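Side-chain contact in exotoxin 5 (Staphylococcus aureus subsp. aureus COL, PDB 3R2I), which is of unknown function but, as a secreted staphylococcal superantigen-like protein with OB-fold and beta-grasp domains, probably acts on components of the host immune system: residues A[62-65]-A[66-70]. Residues are numbered along the deposited sequence; the frame is centred on the assembly and turned at random.
Sequences MLHQ and YYSEE
Ser68 sets its hydroxyl over one face of the His64 imidazole, OG lying 3.6 Å from CE1 and displaced from the ring centre toward the rim. That same OG donates a hydrogen bond to the carbonyl O of His64 at 2.6 Å, approaching 26° off the carbonyl plane. The torsion responsible is chi1 of -76°, which puts OG beside the serine's own backbone N and turns it back along the helix.

One residue earlier, Leu63 and Tyr67 run side by side in the same direction, CD2 of Leu63 meeting CE2 of Tyr67 at 4.0 Å. Their backbones are joined by a nearly straight bond, Tyr67 N to Leu63 O (2.9 Å, 172°). The neighbouring rings of Tyr66 and Tyr67 also meet: CD2 of Tyr66 stands 3.6 Å above the centre of the Tyr67 ring, whose CD2 lies in plane at the edge of the Tyr66 ring, an edge-to-face relation. Both phenol hydroxyls are satisfied farther off, Tyr66 OH by Glu125 and Tyr67 OH by Asp186 and Leu227 N.

Met62 O accepts a hydrogen bond from Tyr66 N at 2.8 Å and a weak one from Gln65 NE2 at 3.1 Å. From Ser68 on, weak i-to-i-3 bonds appear: Ser68 N to Gln65 O and Glu69 N to Tyr66 O. Such a serine hydroxyl returning to the i-4 carbonyl is characteristic of α-helices, here the C-terminal turn of helix 57-68, which packs against helix 182-197 in this superantigen-like fold.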
ATOM      1  N   MET A  62      -7.123 -14.852  -5.912  1.00 35.90           N
ATOM      2  CA  MET A  62      -6.299 -14.483  -4.764  1.00 33.90           C
ATOM      3  C   MET A  62      -6.058 -12.969  -4.742  1.00 28.93           C
ATOM      4  O   MET A  62      -6.215 -12.308  -3.724  1.00 29.43           O
ATOM      5  CB  MET A  62      -4.972 -15.243  -4.832  1.00 35.34           C
ATOM      6  CG  MET A  62      -3.973 -14.926  -3.697  1.00 40.63           C
ATOM      7  SD  MET A  62      -3.039 -13.366  -3.840  1.00 43.72           S
ATOM      8  CE  MET A  62      -2.161 -13.699  -5.390  1.00 39.47           C
ATOM      9  N   LEU A  63      -5.650 -12.423  -5.872  1.00 25.94           N
ATOM     10  CA  LEU A  63      -5.436 -10.979  -5.991  1.00 23.80           C
ATOM     11  C   LEU A  63      -6.701 -10.204  -5.618  1.00 22.89           C
ATOM     12  O   LEU A  63      -6.641  -9.273  -4.855  1.00 21.65           O
ATOM     13  CB  LEU A  63      -4.982 -10.614  -7.396  1.00 22.32           C
ATOM     14  CG  LEU A  63      -3.557 -11.074  -7.740  1.00 23.59           C
ATOM     15  CD1 LEU A  63      -3.237 -10.899  -9.224  1.00 22.70           C
ATOM     16  CD2 LEU A  63      -2.520 -10.354  -6.847  1.00 24.85           C
ATOM     17  N   HIS A  64      -7.839 -10.633  -6.143  1.00 24.68           N
ATOM     18  CA  HIS A  64      -9.104  -9.994  -5.876  1.00 26.09           C
ATOM     19  C   HIS A  64      -9.423 -10.048  -4.394  1.00 26.78           C
ATOM     20  O   HIS A  64      -9.872  -9.074  -3.824  1.00 27.24           O
ATOM     21  CB  HIS A  64     -10.215 -10.707  -6.624  1.00 27.64           C
ATOM     22  CG  HIS A  64     -11.542 -10.059  -6.437  1.00 32.50           C
ATOM     23  ND1 HIS A  64     -12.413 -10.427  -5.434  1.00 34.52           N
ATOM     24  CD2 HIS A  64     -12.121  -9.022  -7.085  1.00 32.27           C
ATOM     25  CE1 HIS A  64     -13.472  -9.642  -5.475  1.00 35.74           C
ATOM     26  NE2 HIS A  64     -13.330  -8.795  -6.479  1.00 36.60           N
ATOM     27  N   GLN A  65      -9.232 -11.199  -3.771  1.00 27.47           N
ATOM     28  CA  GLN A  65      -9.500 -11.294  -2.345  1.00 30.07           C
ATOM     29  C   GLN A  65      -8.543 -10.414  -1.581  1.00 27.02           C
ATOM     30  O   GLN A  65      -8.939  -9.655  -0.728  1.00 28.01           O
ATOM     31  CB  GLN A  65      -9.445 -12.757  -1.871  1.00 32.61           C
ATOM     32  CG  GLN A  65      -9.238 -12.981  -0.356  1.00 40.25           C
ATOM     33  CD  GLN A  65      -7.743 -13.078   0.095  1.00 50.58           C
ATOM     34  OE1 GLN A  65      -7.450 -12.964   1.295  1.00 53.70           O
ATOM     35  NE2 GLN A  65      -6.809 -13.335  -0.862  1.00 53.72           N
ATOM     36  N   TYR A  66      -7.276 -10.461  -1.928  1.00 25.10           N
ATOM     37  CA  TYR A  66      -6.297  -9.679  -1.174  1.00 23.08           C
ATOM     38  C   TYR A  66      -6.496  -8.157  -1.234  1.00 22.34           C
ATOM     39  O   TYR A  66      -6.599  -7.460  -0.207  1.00 19.91           O
ATOM     40  CB  TYR A  66      -4.925 -10.043  -1.658  1.00 22.71           C
ATOM     41  CG  TYR A  66      -3.847  -9.380  -0.886  1.00 23.89           C
ATOM     42  CD1 TYR A  66      -3.413  -9.901   0.317  1.00 18.58           C
ATOM     43  CD2 TYR A  66      -3.258  -8.220  -1.357  1.00 20.36           C
ATOM     44  CE1 TYR A  66      -2.459  -9.268   1.031  1.00 17.59           C
ATOM     45  CE2 TYR A  66      -2.279  -7.616  -0.667  1.00 17.37           C
ATOM     46  CZ  TYR A  66      -1.875  -8.124   0.516  1.00 19.11           C
ATOM     47  OH  TYR A  66      -0.841  -7.482   1.176  1.00 17.37           O
ATOM     48  N   TYR A  67      -6.624  -7.668  -2.458  1.00 21.87           N
ATOM     49  CA  TYR A  67      -6.798  -6.262  -2.704  1.00 21.02           C
ATOM     50  C   TYR A  67      -8.202  -5.680  -2.433  1.00 22.50           C
ATOM     51  O   TYR A  67      -8.386  -4.470  -2.600  1.00 21.70           O
ATOM     52  CB  TYR A  67      -6.288  -5.934  -4.095  1.00 20.00           C
ATOM     53  CG  TYR A  67      -4.790  -5.928  -4.138  1.00 20.38           C
ATOM     54  CD1 TYR A  67      -4.079  -4.890  -3.544  1.00 18.75           C
ATOM     55  CD2 TYR A  67      -4.072  -6.933  -4.775  1.00 20.37           C
ATOM     56  CE1 TYR A  67      -2.707  -4.856  -3.577  1.00 19.51           C
ATOM     57  CE2 TYR A  67      -2.672  -6.902  -4.794  1.00 20.16           C
ATOM     58  CZ  TYR A  67      -2.014  -5.866  -4.211  1.00 18.66           C
ATOM     59  OH  TYR A  67      -0.650  -5.799  -4.286  1.00 16.22           O
ATOM     60  N   SER A  68      -9.144  -6.540  -2.031  1.00 23.54           N
ATOM     61  CA  SER A  68     -10.533  -6.189  -1.641  1.00 26.73           C
ATOM     62  C   SER A  68     -10.700  -6.100  -0.134  1.00 27.57           C
ATOM     63  O   SER A  68     -11.765  -5.717   0.365  1.00 28.82           O
ATOM     64  CB  SER A  68     -11.515  -7.316  -2.006  1.00 26.66           C
ATOM     65  OG  SER A  68     -11.789  -7.329  -3.366  1.00 33.77           O
ATOM     66  N   GLU A  69      -9.702  -6.570   0.588  1.00 27.10           N
ATOM     67  CA  GLU A  69      -9.764  -6.599   2.031  1.00 28.80           C
ATOM     68  C   GLU A  69      -9.794  -5.193   2.644  1.00 27.37           C
ATOM     69  O   GLU A  69      -9.375  -4.220   2.032  1.00 26.25           O
ATOM     70  CB  GLU A  69      -8.561  -7.400   2.548  1.00 30.13           C
ATOM     71  CG  GLU A  69      -8.622  -7.768   4.015  1.00 37.59           C
ATOM     72  CD  GLU A  69      -9.738  -8.740   4.338  1.00 43.14           C
ATOM     73  OE1 GLU A  69      -9.908  -9.727   3.581  1.00 49.33           O
ATOM     74  OE2 GLU A  69     -10.410  -8.540   5.373  1.00 47.49           O
ATOM     75  N   GLU A  70     -10.301  -5.089   3.860  1.00 27.42           N
ATOM     76  CA  GLU A  70     -10.346  -3.807   4.555  1.00 28.41           C
ATOM     77  C   GLU A  70      -8.959  -3.521   5.120  1.00 25.17           C
ATOM     78  O   GLU A  70      -8.253  -4.424   5.578  1.00 26.28           O
ATOM     79  CB  GLU A  70     -11.381  -3.811   5.692  1.00 31.24           C
ATOM     80  CG  GLU A  70     -11.557  -2.442   6.402  1.00 37.54           C
ATOM     81  CD  GLU A  70     -12.614  -2.469   7.522  1.00 49.49           C
ATOM     82  OE1 GLU A  70     -13.123  -3.564   7.876  1.00 54.98           O
ATOM     83  OE2 GLU A  70     -12.939  -1.383   8.048  1.00 55.26           O
TER